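Local atomic coordinates of protein GLB-12 (Caenorhabditis elegans, PDB entry 4BJA), a protein that binds heme b with both axial positions of the iron filled by the protein and, as a globin linked to redox signalling and reproduction, may also bind oxygen. Residues R121-S126 with S201-S206; T38-T43 with T189-K194; F73-A78 with P87-H92. The protein carries 1 engineered substitution. All coordinates share one frame; numbering follows the deposited sequence. Where two conformers were deposited one is given.

Interaction 1 of 3, residues R121-S126 with S201-S206. With HEM (protoporphyrin IX containing Fe), chain B; SO4 (sulfate ion), chain C.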
loop_
_atom_site.group_PDB
_atom_site.type_symbol
_atom_site.label_atom_id
_atom_site.label_comp_id
_atom_site.label_asym_id
_atom_site.label_seq_id
_atom_site.Cartn_x
_atom_site.Cartn_y
_atom_site.Cartn_z
ATOM N N ARG A 121 -1.822 -4.251 10.256
ATOM C CA ARG A 121 -2.074 -5.536 9.639
ATOM C C ARG A 121 -2.595 -6.562 10.659
ATOM O O ARG A 121 -3.456 -7.357 10.317
ATOM C CB ARG A 121 -0.825 -5.996 8.883
ATOM C CG ARG A 121 -0.565 -5.061 7.693
ATOM C CD ARG A 121 0.304 -5.623 6.628
ATOM N NE ARG A 121 -0.229 -6.808 5.969
ATOM C CZ ARG A 121 -0.704 -6.867 4.719
ATOM N NH1 ARG A 121 -0.829 -5.786 3.940
ATOM N NH2 ARG A 121 -1.067 -8.045 4.250
ATOM N N LYS A 122 -2.123 -6.517 11.900
ATOM C CA LYS A 122 -2.558 -7.451 12.938
ATOM C C LYS A 122 -4.032 -7.211 13.234
ATOM O O LYS A 122 -4.803 -8.164 13.499
ATOM C CB LYS A 122 -1.754 -7.260 14.248
ATOM C CG LYS A 122 -2.245 -8.204 15.337
ATOM C CD LYS A 122 -1.361 -8.209 16.565
ATOM C CE LYS A 122 -1.891 -9.258 17.599
ATOM N NZ LYS A 122 -1.006 -9.377 18.765
ATOM N N THR A 123 -4.399 -5.935 13.222
ATOM C CA THR A 123 -5.802 -5.552 13.520
ATOM C C THR A 123 -6.685 -6.026 12.379
ATOM O O THR A 123 -7.769 -6.584 12.604
ATOM C CB THR A 123 -5.881 -4.040 13.770
ATOM O OG1 THR A 123 -5.009 -3.708 14.859
ATOM C CG2 THR A 123 -7.301 -3.554 14.144
ATOM N N GLY A 124 -6.224 -5.835 11.137
ATOM C CA GLY A 124 -6.953 -6.337 9.965
ATOM C C GLY A 124 -7.188 -7.848 10.056
ATOM O O GLY A 124 -8.326 -8.344 9.894
ATOM N N ARG A 125 -6.123 -8.600 10.344
ATOM C CA ARG A 125 -6.226 -10.056 10.463
ATOM C C ARG A 125 -7.175 -10.482 11.571
ATOM O O ARG A 125 -7.901 -11.464 11.404
ATOM C CB ARG A 125 -4.830 -10.685 10.745
ATOM C CG ARG A 125 -3.830 -10.462 9.617
ATOM C CD ARG A 125 -2.614 -11.415 9.736
ATOM N NE ARG A 125 -2.054 -11.391 11.083
ATOM C CZ ARG A 125 -1.117 -10.541 11.502
ATOM N NH1 ARG A 125 -0.606 -9.624 10.680
ATOM N NH2 ARG A 125 -0.671 -10.620 12.755
ATOM N N SER A 126 -7.192 -9.730 12.678
ATOM C CA SER A 126 -7.953 -10.123 13.840
ATOM C C SER A 126 -9.444 -10.008 13.587
ATOM O O SER A 126 -10.260 -10.689 14.230
ATOM C CB SER A 126 -7.577 -9.256 15.028
ATOM O OG SER A 126 -8.579 -9.357 16.021
ATOM N N SER A 201 -6.459 0.575 3.372
ATOM C CA SER A 201 -5.897 -0.399 2.435
ATOM C C SER A 201 -5.199 -1.549 3.189
ATOM O O SER A 201 -5.350 -2.710 2.799
ATOM C CB SER A 201 -4.962 0.268 1.463
ATOM O OG SER A 201 -3.803 0.655 2.128
ATOM N N GLN A 202 -4.466 -1.234 4.267
ATOM C CA GLN A 202 -3.719 -2.297 4.955
ATOM C C GLN A 202 -4.619 -3.186 5.794
ATOM O O GLN A 202 -4.384 -4.405 5.880
ATOM C CB GLN A 202 -2.592 -1.683 5.785
ATOM C CG GLN A 202 -1.599 -0.975 4.859
ATOM C CD GLN A 202 -1.085 -1.931 3.776
ATOM O OE1 GLN A 202 -0.396 -2.896 4.082
ATOM N NE2 GLN A 202 -1.480 -1.697 2.507
ATOM N N MET A 203 -5.682 -2.610 6.374
ATOM C CA MET A 203 -6.626 -3.486 7.065
ATOM C C MET A 203 -7.381 -4.334 6.074
ATOM O O MET A 203 -7.592 -5.515 6.329
ATOM C CB MET A 203 -7.578 -2.705 7.946
ATOM C CG MET A 203 -6.880 -2.116 9.138
ATOM S SD MET A 203 -8.058 -1.159 10.071
ATOM C CE MET A 203 -8.975 -2.469 10.848
ATOM N N THR A 204 -7.742 -3.764 4.929
ATOM C CA THR A 204 -8.453 -4.522 3.935
ATOM C C THR A 204 -7.607 -5.691 3.414
ATOM O O THR A 204 -8.110 -6.825 3.293
ATOM C CB THR A 204 -8.878 -3.595 2.784
ATOM O OG1 THR A 204 -9.809 -2.630 3.296
ATOM C CG2 THR A 204 -9.489 -4.388 1.621
ATOM N N ASP A 205 -6.337 -5.406 3.104
ATOM C CA ASP A 205 -5.484 -6.425 2.502
ATOM C C ASP A 205 -5.139 -7.526 3.479
ATOM O O ASP A 205 -5.182 -8.705 3.116
ATOM C CB ASP A 205 -4.235 -5.791 1.882
ATOM C CG ASP A 205 -4.510 -5.157 0.515
ATOM O OD1 ASP A 205 -5.640 -5.260 -0.026
ATOM O OD2 ASP A 205 -3.565 -4.564 -0.057
ATOM N N SER A 206 -4.856 -7.141 4.727
ATOM C CA SER A 206 -4.513 -8.133 5.718
ATOM C C SER A 206 -5.729 -9.022 6.064
ATOM O O SER A 206 -5.629 -10.271 6.197
ATOM C CB SER A 206 -3.896 -7.473 6.939
ATOM O OG SER A 206 -4.784 -6.539 7.560
HETATM C CHA HEM B . -12.267 -5.317 17.671
HETATM C CHB HEM B . -10.267 -1.487 15.484
HETATM C CHC HEM B . -13.597 -1.718 12.024
HETATM C CHD HEM B . -16.016 -4.984 14.609
HETATM C C1A HEM B . -11.426 -4.310 17.339
HETATM C C2A HEM B . -10.180 -3.999 18.016
HETATM C C3A HEM B . -9.653 -2.934 17.387
HETATM C C4A HEM B . -10.546 -2.544 16.318
HETATM C CMA HEM B . -8.337 -2.174 17.704
HETATM C CAA HEM B . -9.601 -4.807 19.224
HETATM C CBA HEM B . -8.249 -5.445 18.871
HETATM C CGA HEM B . -8.483 -6.385 17.773
HETATM O O1A HEM B . -9.438 -7.206 17.881
HETATM O O2A HEM B . -7.726 -6.258 16.775
HETATM C C1B HEM B . -10.980 -1.290 14.339
HETATM C C2B HEM B . -10.599 -0.371 13.273
HETATM C C3B HEM B . -11.500 -0.443 12.334
HETATM C C4B HEM B . -12.500 -1.390 12.755
HETATM C CMB HEM B . -9.333 0.501 13.271
HETATM C CAB HEM B . -11.439 0.352 11.002
HETATM C CBB HEM B . -12.541 0.550 10.322
HETATM C C1C HEM B . -14.525 -2.624 12.411
HETATM C C2C HEM B . -15.717 -2.960 11.674
HETATM C C3C HEM B . -16.382 -3.864 12.372
HETATM C C4C HEM B . -15.662 -4.113 13.601
HETATM C CMC HEM B . -16.089 -2.374 10.291
HETATM C CAC HEM B . -17.724 -4.493 11.933
HETATM C CBC HEM B . -18.012 -5.691 12.411
HETATM C C1D HEM B . -15.274 -5.303 15.690
HETATM C C2D HEM B . -15.734 -6.093 16.793
HETATM C C3D HEM B . -14.572 -6.198 17.729
HETATM C C4D HEM B . -13.507 -5.464 17.106
HETATM C CMD HEM B . -17.127 -6.725 17.013
HETATM C CAD HEM B . -14.539 -6.914 19.092
HETATM C CBD HEM B . -14.672 -5.817 20.162
HETATM C CGD HEM B . -16.034 -5.130 20.222
HETATM O O1D HEM B . -17.063 -5.684 19.779
HETATM O O2D HEM B . -16.079 -4.011 20.751
HETATM N NA HEM B . -11.638 -3.391 16.304
HETATM N NB HEM B . -12.174 -1.920 13.999
HETATM N NC HEM B . -14.535 -3.353 13.582
HETATM N ND HEM B . -13.943 -4.933 15.914
HETATM FE FE HEM B . -13.072 -3.398 14.981
HETATM S S SO4 C . 0.295 -10.050 6.883
HETATM O O1 SO4 C . -0.014 -10.356 5.482
HETATM O O2 SO4 C . -0.898 -9.441 7.448
HETATM O O3 SO4 C . 0.637 -11.269 7.590
HETATM O O4 SO4 C . 1.426 -9.112 6.998
#

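Interaction 2 of 3, residues T38-T43 with T189-K194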
loop_
_atom_site.group_PDB
_atom_site.type_symbol
_atom_site.label_atom_id
_atom_site.label_comp_id
_atom_site.label_asym_id
_atom_site.label_seq_id
_atom_site.Cartn_x
_atom_site.Cartn_y
_atom_site.Cartn_z
ATOM N N THR A 38 4.708 13.755 11.946
ATOM C CA THR A 38 4.693 14.674 13.106
ATOM C C THR A 38 3.358 15.440 13.125
ATOM O O THR A 38 2.721 15.617 14.191
ATOM C CB THR A 38 5.851 15.636 12.982
ATOM O OG1 THR A 38 7.052 14.861 13.129
ATOM C CG2 THR A 38 5.808 16.732 14.018
ATOM N N LEU A 39 2.938 15.917 11.957
ATOM C CA LEU A 39 1.633 16.615 11.856
ATOM C C LEU A 39 0.500 15.709 12.359
ATOM O O LEU A 39 -0.376 16.172 13.124
ATOM C CB LEU A 39 1.398 17.077 10.407
ATOM C CG LEU A 39 0.033 17.710 10.091
ATOM C CD1 LEU A 39 0.170 18.358 8.774
ATOM C CD2 LEU A 39 -1.146 16.673 9.983
ATOM N N LEU A 40 0.517 14.423 11.971
ATOM C CA LEU A 40 -0.563 13.505 12.395
ATOM C C LEU A 40 -0.608 13.453 13.893
ATOM O O LEU A 40 -1.689 13.583 14.482
ATOM C CB LEU A 40 -0.354 12.084 11.888
ATOM C CG LEU A 40 -0.523 11.767 10.450
ATOM C CD1 LEU A 40 -0.109 10.316 10.279
ATOM C CD2 LEU A 40 -2.014 11.891 10.123
ATOM N N ARG A 41 0.561 13.260 14.531
ATOM C CA ARG A 41 0.590 13.207 15.966
ATOM C C ARG A 41 0.187 14.534 16.623
ATOM O O ARG A 41 -0.622 14.523 17.564
ATOM C CB ARG A 41 1.960 12.723 16.484
ATOM C CG ARG A 41 1.937 12.478 17.974
ATOM C CD ARG A 41 0.928 11.467 18.408
ATOM N NE ARG A 41 1.019 11.246 19.859
ATOM C CZ ARG A 41 0.075 10.652 20.581
ATOM N NH1 ARG A 41 -1.028 10.195 19.978
ATOM N NH2 ARG A 41 0.245 10.487 21.902
ATOM N N GLU A 42 0.736 15.655 16.153
ATOM C CA GLU A 42 0.470 16.960 16.815
ATOM C C GLU A 42 -0.998 17.355 16.656
ATOM O O GLU A 42 -1.608 17.803 17.616
ATOM C CB GLU A 42 1.383 18.036 16.274
ATOM C CG GLU A 42 2.849 17.834 16.654
ATOM C CD GLU A 42 3.712 19.073 16.414
ATOM O OE1 GLU A 42 3.410 19.856 15.490
ATOM O OE2 GLU A 42 4.723 19.257 17.137
ATOM N N THR A 43 -1.554 17.161 15.455
ATOM C CA THR A 43 -2.977 17.465 15.259
ATOM C C THR A 43 -3.903 16.573 16.106
ATOM O O THR A 43 -4.897 17.058 16.637
ATOM C CB THR A 43 -3.399 17.479 13.797
ATOM O OG1 THR A 43 -3.031 16.240 13.202
ATOM C CG2 THR A 43 -2.702 18.638 13.055
ATOM N N THR A 189 -5.650 18.302 6.091
ATOM C CA THR A 189 -6.630 17.477 5.381
ATOM C C THR A 189 -5.954 16.413 4.487
ATOM O O THR A 189 -6.322 15.236 4.542
ATOM C CB THR A 189 -7.571 18.397 4.538
ATOM O OG1 THR A 189 -8.272 19.313 5.395
ATOM C CG2 THR A 189 -8.580 17.606 3.735
ATOM N N ASP A 190 -4.953 16.831 3.688
ATOM C CA ASP A 190 -4.308 15.918 2.764
ATOM C C ASP A 190 -3.546 14.818 3.538
ATOM O O ASP A 190 -3.623 13.646 3.175
ATOM C CB ASP A 190 -3.384 16.682 1.786
ATOM C CG ASP A 190 -4.132 17.727 0.917
ATOM O OD1 ASP A 190 -5.374 17.845 0.940
ATOM O OD2 ASP A 190 -3.435 18.489 0.204
ATOM N N VAL A 191 -2.852 15.187 4.615
ATOM C CA VAL A 191 -2.097 14.209 5.382
ATOM C C VAL A 191 -3.019 13.184 6.043
ATOM O O VAL A 191 -2.741 11.970 6.002
ATOM C CB VAL A 191 -1.162 14.876 6.427
ATOM C CG1 VAL A 191 -0.566 13.837 7.308
ATOM C CG2 VAL A 191 -0.048 15.656 5.713
ATOM N N TRP A 192 -4.113 13.663 6.649
ATOM C CA TRP A 192 -5.021 12.751 7.313
ATOM C C TRP A 192 -5.702 11.860 6.290
ATOM O O TRP A 192 -5.961 10.682 6.549
ATOM C CB TRP A 192 -6.037 13.532 8.215
ATOM C CG TRP A 192 -5.466 13.716 9.568
ATOM C CD1 TRP A 192 -4.736 14.784 10.016
ATOM C CD2 TRP A 192 -5.504 12.776 10.642
ATOM N NE1 TRP A 192 -4.335 14.574 11.315
ATOM C CE2 TRP A 192 -4.804 13.350 11.729
ATOM C CE3 TRP A 192 -6.094 11.518 10.806
ATOM C CZ2 TRP A 192 -4.668 12.689 12.962
ATOM C CZ3 TRP A 192 -5.967 10.871 12.030
ATOM C CH2 TRP A 192 -5.242 11.451 13.087
ATOM N N LYS A 193 -6.016 12.399 5.114
ATOM C CA LYS A 193 -6.572 11.517 4.066
ATOM C C LYS A 193 -5.576 10.432 3.642
ATOM O O LYS A 193 -5.969 9.289 3.489
ATOM C CB LYS A 193 -7.105 12.290 2.864
ATOM C CG LYS A 193 -8.404 13.039 3.218
ATOM C CD LYS A 193 -8.942 13.795 2.002
ATOM C CE LYS A 193 -10.223 14.553 2.338
ATOM N NZ LYS A 193 -10.637 15.493 1.192
ATOM N N LYS A 194 -4.299 10.803 3.435
ATOM C CA LYS A 194 -3.312 9.765 3.060
ATOM C C LYS A 194 -3.178 8.712 4.140
ATOM O O LYS A 194 -3.158 7.515 3.846
ATOM C CB LYS A 194 -1.956 10.377 2.761
ATOM C CG LYS A 194 -1.991 11.169 1.461
ATOM C CD LYS A 194 -0.552 11.643 1.090
ATOM C CE LYS A 194 0.169 12.407 2.211
ATOM N NZ LYS A 194 1.628 12.738 1.861
#

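Interaction 3 of 3, residues F73-A78 with P87-H92. With HEM (protoporphyrin IX containing Fe), chain B; ACT (acetate ion), chain G; ACT (acetate ion), chain F.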
loop_
_atom_site.group_PDB
_atom_site.type_symbol
_atom_site.label_atom_id
_atom_site.label_comp_id
_atom_site.label_asym_id
_atom_site.label_seq_id
_atom_site.Cartn_x
_atom_site.Cartn_y
_atom_site.Cartn_z
ATOM N N PHE A 73 -22.824 -4.633 17.018
ATOM C CA PHE A 73 -22.346 -4.005 18.239
ATOM C C PHE A 73 -23.331 -4.088 19.395
ATOM O O PHE A 73 -23.149 -3.445 20.438
ATOM C CB PHE A 73 -21.917 -2.572 17.943
ATOM C CG PHE A 73 -20.666 -2.501 17.129
ATOM C CD1 PHE A 73 -19.489 -3.115 17.593
ATOM C CD2 PHE A 73 -20.667 -1.847 15.908
ATOM C CE1 PHE A 73 -18.300 -3.062 16.814
ATOM C CE2 PHE A 73 -19.526 -1.798 15.117
ATOM C CZ PHE A 73 -18.326 -2.416 15.582
ATOM N N GLY A 74 -24.379 -4.892 19.188
ATOM C CA GLY A 74 -25.387 -5.107 20.215
ATOM C C GLY A 74 -26.232 -3.896 20.587
ATOM O O GLY A 74 -26.725 -3.818 21.718
ATOM N N VAL A 75 -26.436 -2.961 19.642
ATOM C CA VAL A 75 -27.133 -1.685 19.937
ATOM C C VAL A 75 -28.352 -1.484 19.040
ATOM O O VAL A 75 -28.795 -0.360 18.792
ATOM C CB VAL A 75 -26.205 -0.419 19.863
ATOM C CG1 VAL A 75 -25.269 -0.391 21.069
ATOM C CG2 VAL A 75 -25.419 -0.334 18.519
ATOM N N ASP A 76 -28.845 -2.589 18.534
ATOM C CA ASP A 76 -30.035 -2.593 17.724
ATOM C C ASP A 76 -31.305 -2.176 18.495
ATOM O O ASP A 76 -32.312 -1.873 17.832
ATOM C CB ASP A 76 -30.167 -3.970 17.064
ATOM C CG ASP A 76 -30.099 -5.111 18.084
ATOM O OD1 ASP A 76 -29.053 -5.272 18.809
ATOM O OD2 ASP A 76 -31.104 -5.847 18.171
ATOM N N ARG A 77 -31.275 -2.101 19.840
ATOM C CA ARG A 77 -32.444 -1.561 20.586
ATOM C C ARG A 77 -32.163 -0.335 21.420
ATOM O O ARG A 77 -33.095 0.395 21.832
ATOM C CB ARG A 77 -33.072 -2.641 21.471
ATOM C CG ARG A 77 -33.642 -3.783 20.673
ATOM C CD ARG A 77 -34.937 -3.358 19.932
ATOM N NE ARG A 77 -35.453 -4.516 19.232
ATOM C CZ ARG A 77 -35.142 -4.846 17.986
ATOM N NH1 ARG A 77 -34.339 -4.063 17.259
ATOM N NH2 ARG A 77 -35.645 -5.957 17.470
ATOM N N ALA A 78 -30.893 -0.136 21.747
ATOM C CA ALA A 78 -30.511 0.940 22.633
ATOM C C ALA A 78 -30.793 2.275 21.958
ATOM O O ALA A 78 -30.409 2.468 20.793
ATOM C CB ALA A 78 -29.020 0.822 22.983
ATOM N N PRO A 87 -21.764 -2.801 25.939
ATOM C CA PRO A 87 -20.373 -3.293 26.056
ATOM C C PRO A 87 -19.654 -3.437 24.760
ATOM O O PRO A 87 -18.474 -3.040 24.705
ATOM C CB PRO A 87 -20.520 -4.672 26.691
ATOM C CG PRO A 87 -21.926 -4.807 27.090
ATOM C CD PRO A 87 -22.754 -3.686 26.596
ATOM N N LYS A 88 -20.287 -4.029 23.741
ATOM C CA LYS A 88 -19.547 -4.241 22.465
ATOM C C LYS A 88 -19.320 -2.908 21.780
ATOM O O LYS A 88 -18.268 -2.679 21.170
ATOM C CB LYS A 88 -20.282 -5.190 21.527
ATOM C CG LYS A 88 -20.448 -6.627 22.014
ATOM C CD LYS A 88 -20.852 -7.609 20.893
ATOM C CE LYS A 88 -19.802 -7.712 19.731
ATOM N NZ LYS A 88 -20.319 -8.532 18.526
ATOM N N PHE A 89 -20.303 -2.013 21.893
ATOM C CA PHE A 89 -20.214 -0.709 21.206
ATOM C C PHE A 89 -19.231 0.256 21.904
ATOM O O PHE A 89 -18.285 0.766 21.266
ATOM C CB PHE A 89 -21.609 -0.109 21.056
ATOM C CG PHE A 89 -21.620 1.186 20.253
ATOM C CD1 PHE A 89 -21.474 1.161 18.860
ATOM C CD2 PHE A 89 -21.727 2.410 20.904
ATOM C CE1 PHE A 89 -21.491 2.392 18.125
ATOM C CE2 PHE A 89 -21.768 3.628 20.194
ATOM C CZ PHE A 89 -21.603 3.608 18.801
ATOM N N GLY A 90 -19.412 0.481 23.215
ATOM C CA GLY A 90 -18.516 1.316 23.976
ATOM C C GLY A 90 -17.127 0.653 23.936
ATOM O O GLY A 90 -16.125 1.359 23.899
ATOM N N GLY A 91 -17.072 -0.685 23.888
ATOM C CA GLY A 91 -15.752 -1.396 23.854
ATOM C C GLY A 91 -15.034 -1.063 22.561
ATOM O O GLY A 91 -13.803 -0.849 22.534
ATOM N N HIS A 92 -15.798 -1.024 21.482
ATOM C CA HIS A 92 -15.182 -0.776 20.202
ATOM C C HIS A 92 -14.666 0.643 20.098
ATOM O O HIS A 92 -13.633 0.886 19.447
ATOM C CB HIS A 92 -16.143 -1.068 19.064
ATOM C CG HIS A 92 -15.426 -1.292 17.780
ATOM N ND1 HIS A 92 -15.331 -0.325 16.804
ATOM C CD2 HIS A 92 -14.672 -2.337 17.358
ATOM C CE1 HIS A 92 -14.591 -0.790 15.802
ATOM N NE2 HIS A 92 -14.178 -2.004 16.114
HETATM C CHA HEM B . -12.267 -5.317 17.671
HETATM C CHB HEM B . -10.267 -1.487 15.484
HETATM C CHC HEM B . -13.597 -1.718 12.024
HETATM C CHD HEM B . -16.016 -4.984 14.609
HETATM C C1A HEM B . -11.426 -4.310 17.339
HETATM C C2A HEM B . -10.180 -3.999 18.016
HETATM C C3A HEM B . -9.653 -2.934 17.387
HETATM C C4A HEM B . -10.546 -2.544 16.318
HETATM C CMA HEM B . -8.337 -2.174 17.704
HETATM C CAA HEM B . -9.601 -4.807 19.224
HETATM C CBA HEM B . -8.249 -5.445 18.871
HETATM C CGA HEM B . -8.483 -6.385 17.773
HETATM O O1A HEM B . -9.438 -7.206 17.881
HETATM O O2A HEM B . -7.726 -6.258 16.775
HETATM C C1B HEM B . -10.980 -1.290 14.339
HETATM C C2B HEM B . -10.599 -0.371 13.273
HETATM C C3B HEM B . -11.500 -0.443 12.334
HETATM C C4B HEM B . -12.500 -1.390 12.755
HETATM C CMB HEM B . -9.333 0.501 13.271
HETATM C CAB HEM B . -11.439 0.352 11.002
HETATM C CBB HEM B . -12.541 0.550 10.322
HETATM C C1C HEM B . -14.525 -2.624 12.411
HETATM C C2C HEM B . -15.717 -2.960 11.674
HETATM C C3C HEM B . -16.382 -3.864 12.372
HETATM C C4C HEM B . -15.662 -4.113 13.601
HETATM C CMC HEM B . -16.089 -2.374 10.291
HETATM C CAC HEM B . -17.724 -4.493 11.933
HETATM C CBC HEM B . -18.012 -5.691 12.411
HETATM C C1D HEM B . -15.274 -5.303 15.690
HETATM C C2D HEM B . -15.734 -6.093 16.793
HETATM C C3D HEM B . -14.572 -6.198 17.729
HETATM C C4D HEM B . -13.507 -5.464 17.106
HETATM C CMD HEM B . -17.127 -6.725 17.013
HETATM C CAD HEM B . -14.539 -6.914 19.092
HETATM C CBD HEM B . -14.672 -5.817 20.162
HETATM C CGD HEM B . -16.034 -5.130 20.222
HETATM O O1D HEM B . -17.063 -5.684 19.779
HETATM O O2D HEM B . -16.079 -4.011 20.751
HETATM N NA HEM B . -11.638 -3.391 16.304
HETATM N NB HEM B . -12.174 -1.920 13.999
HETATM N NC HEM B . -14.535 -3.353 13.582
HETATM N ND HEM B . -13.943 -4.933 15.914
HETATM FE FE HEM B . -13.072 -3.398 14.981
HETATM C C ACT G . -37.551 -7.512 20.526
HETATM O O ACT G . -37.508 -6.814 19.485
HETATM O OXT ACT G . -36.970 -7.018 21.507
HETATM C CH3 ACT G . -38.261 -8.833 20.602
HETATM C C ACT F . -32.221 -3.712 13.637
HETATM O O ACT F . -33.116 -3.881 14.493
HETATM O OXT ACT F . -32.504 -4.116 12.510
HETATM C CH3 ACT F . -30.974 -2.960 13.931
HETATM O O HOH W 1 -23.086 -3.998 23.102
#

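Interaction 1 of 3, residues R121-S126 with S201-S206
Arg-121 and Ser-206 lie at the crossing of two globin-fold helices, 113-126 and 185-214, which probably correspond to F and H of the classical fold. The short axes pass 7.4 Å apart at -46°. At the start of the 121-126 segment, the Arg-121 guanidinium sends NH1 to Gln-202 OE1 (2.9 Å). The oxygen lies in the guanidinium plane, but NH1 stands 42° out of the amide carbonyl plane; OE1 also accepts from Trp-117 NE1. Ser-206 CB sits over one face of this guanidinium, while NE and NH2 turn to a sulfate, probably from the crystallisation liquor. Next comes Thr-123, whose CG2 meets Met-203 CE at 3.9 Å in one of the methionine's two conformers. That same CE rests on the heme, 3.6 Å from C3B, and with Thr-123 and Ser-126 also lining the pocket, the helix pair forms part of its wall. Gly-124 is the point of closest backbone approach, its CA 4.1 Å from Met-203 CA. Having no side chain, it lets Ser-206 OG come within 3.2 Å of its CA. Arg-125 follows, its NH1 giving a second arginine grip on the sulfate. Ser-126 closes the segment beside a heme propionate. Facing Gly-124, Ser-206 OG sits between its own backbone N and carbonyl carbon (chi1 60°), and from there it donates back within its helix to Gln-202 O at 2.7 Å.

Interaction 2 of 3, residues T38-T43 with T189-K194
Thr-43 and Trp-192 meet because the threonine holds OG1 between its backbone N and carbonyl carbon (chi1 55°), a rotation that also brings the hydroxyl back to the carbonyl of Leu-39, one turn earlier. Leu-40 places CG opposite its carbonyl carbon; CD1 continues the chain in the extended direction (chi2 174°), and the other branch, CD2, turns over the indole. These two residues hold Trp-192 in different ways. At the ring edge, NE1 donates to Thr-43 OG1 at 2.8 Å along a nearly straight path (167°), with the oxygen in the indole plane. OG1 in turn donates to Leu-39 O, 2.7 Å away, which already takes the backbone N-H of Thr-43; the buried indole N-H is thus satisfied through a short hydrogen-bond chain into the helix backbone. Over one face, Leu-40 CD2 makes a CH-pi contact 3.6 Å from the centroid of the five-membered ring. Edge bond and face contact together fix both the rotation and the tilt of the indole. Beside it, Val-191 fits between the two leucines: its CG1 lies 3.9 Å from Leu-39 CD2, meeting it tip to tip, and 3.7 Å from Leu-40 CD2. This is the crossing of the first long helix of the globin fold with the last, helix 34-46 over helix 185-214, roughly at right angles. Trp-192 reaches further, to Ile-157 and Leu-160 of helix 144-160 and to Met-100 and Thr-104 of helix 87-108, so four helices gather round one indole.

Interaction 3 of 3, residues F73-A78 with P87-H92
Phe-73 and His-92 make the aromatic part of this contact. Phe-73 CE1 comes over one face of the imidazole, 3.5 Å from His-92 CG, with the ring planes inclined at 42°, an oblique pairing. The far end of the phenyl meets the heme, CZ lying 3.6 Å from the methine carbon CHD, so the ring fills the corner between the imidazole and the porphyrin rim. Apolar packing continues along the loop: Phe-73 CB abuts the edge of the Phe-89 ring at CD1 (3.9 Å), and Val-75 CG1 presses on Phe-89 CB (3.7 Å). Polar linkage is indirect, a water donating to Phe-73 O (2.7 Å) and accepting from Lys-88 N (2.9 Å) at the first turn of helix 87-108. Gly-74, with positive phi, ends helix 69-72 in a Schellman motif and turns the chain into the loop. Metal coordination completes the account: His-92 CG points away from its backbone N (chi1 -160°), and NE2 reaches the iron at 2.1 Å, with His-127 as the other axial ligand. Such a bis-histidyl heme marks a hexacoordinate globin, in which His-92 probably corresponds to the distal E7 histidine and Phe-73 to the phenylalanine at CD1.

How the interactions relate
All three contacts are largely buried, but only interactions 1 and 3 touch the heme. Interaction 1 borders the cofactor beside the helix that leads to His-127, and interaction 3 supplies His-92, so between them they reach both axial sides of the iron. Interaction 2 stands apart, on the other side of the chain's centre from interaction 3; it shares helix 185-214 with interaction 1, about 21 Å away between centres. Chemistry follows place: apolar side chains and one buried indole bond inside the helix bundle at 38-43; a close, glycine-permitted helix crossing in interaction 1, apolar toward the heme, with arginines elsewhere holding a probable crystallisation sulfate; rings, water and metal where the 73-78 loop meets its helix.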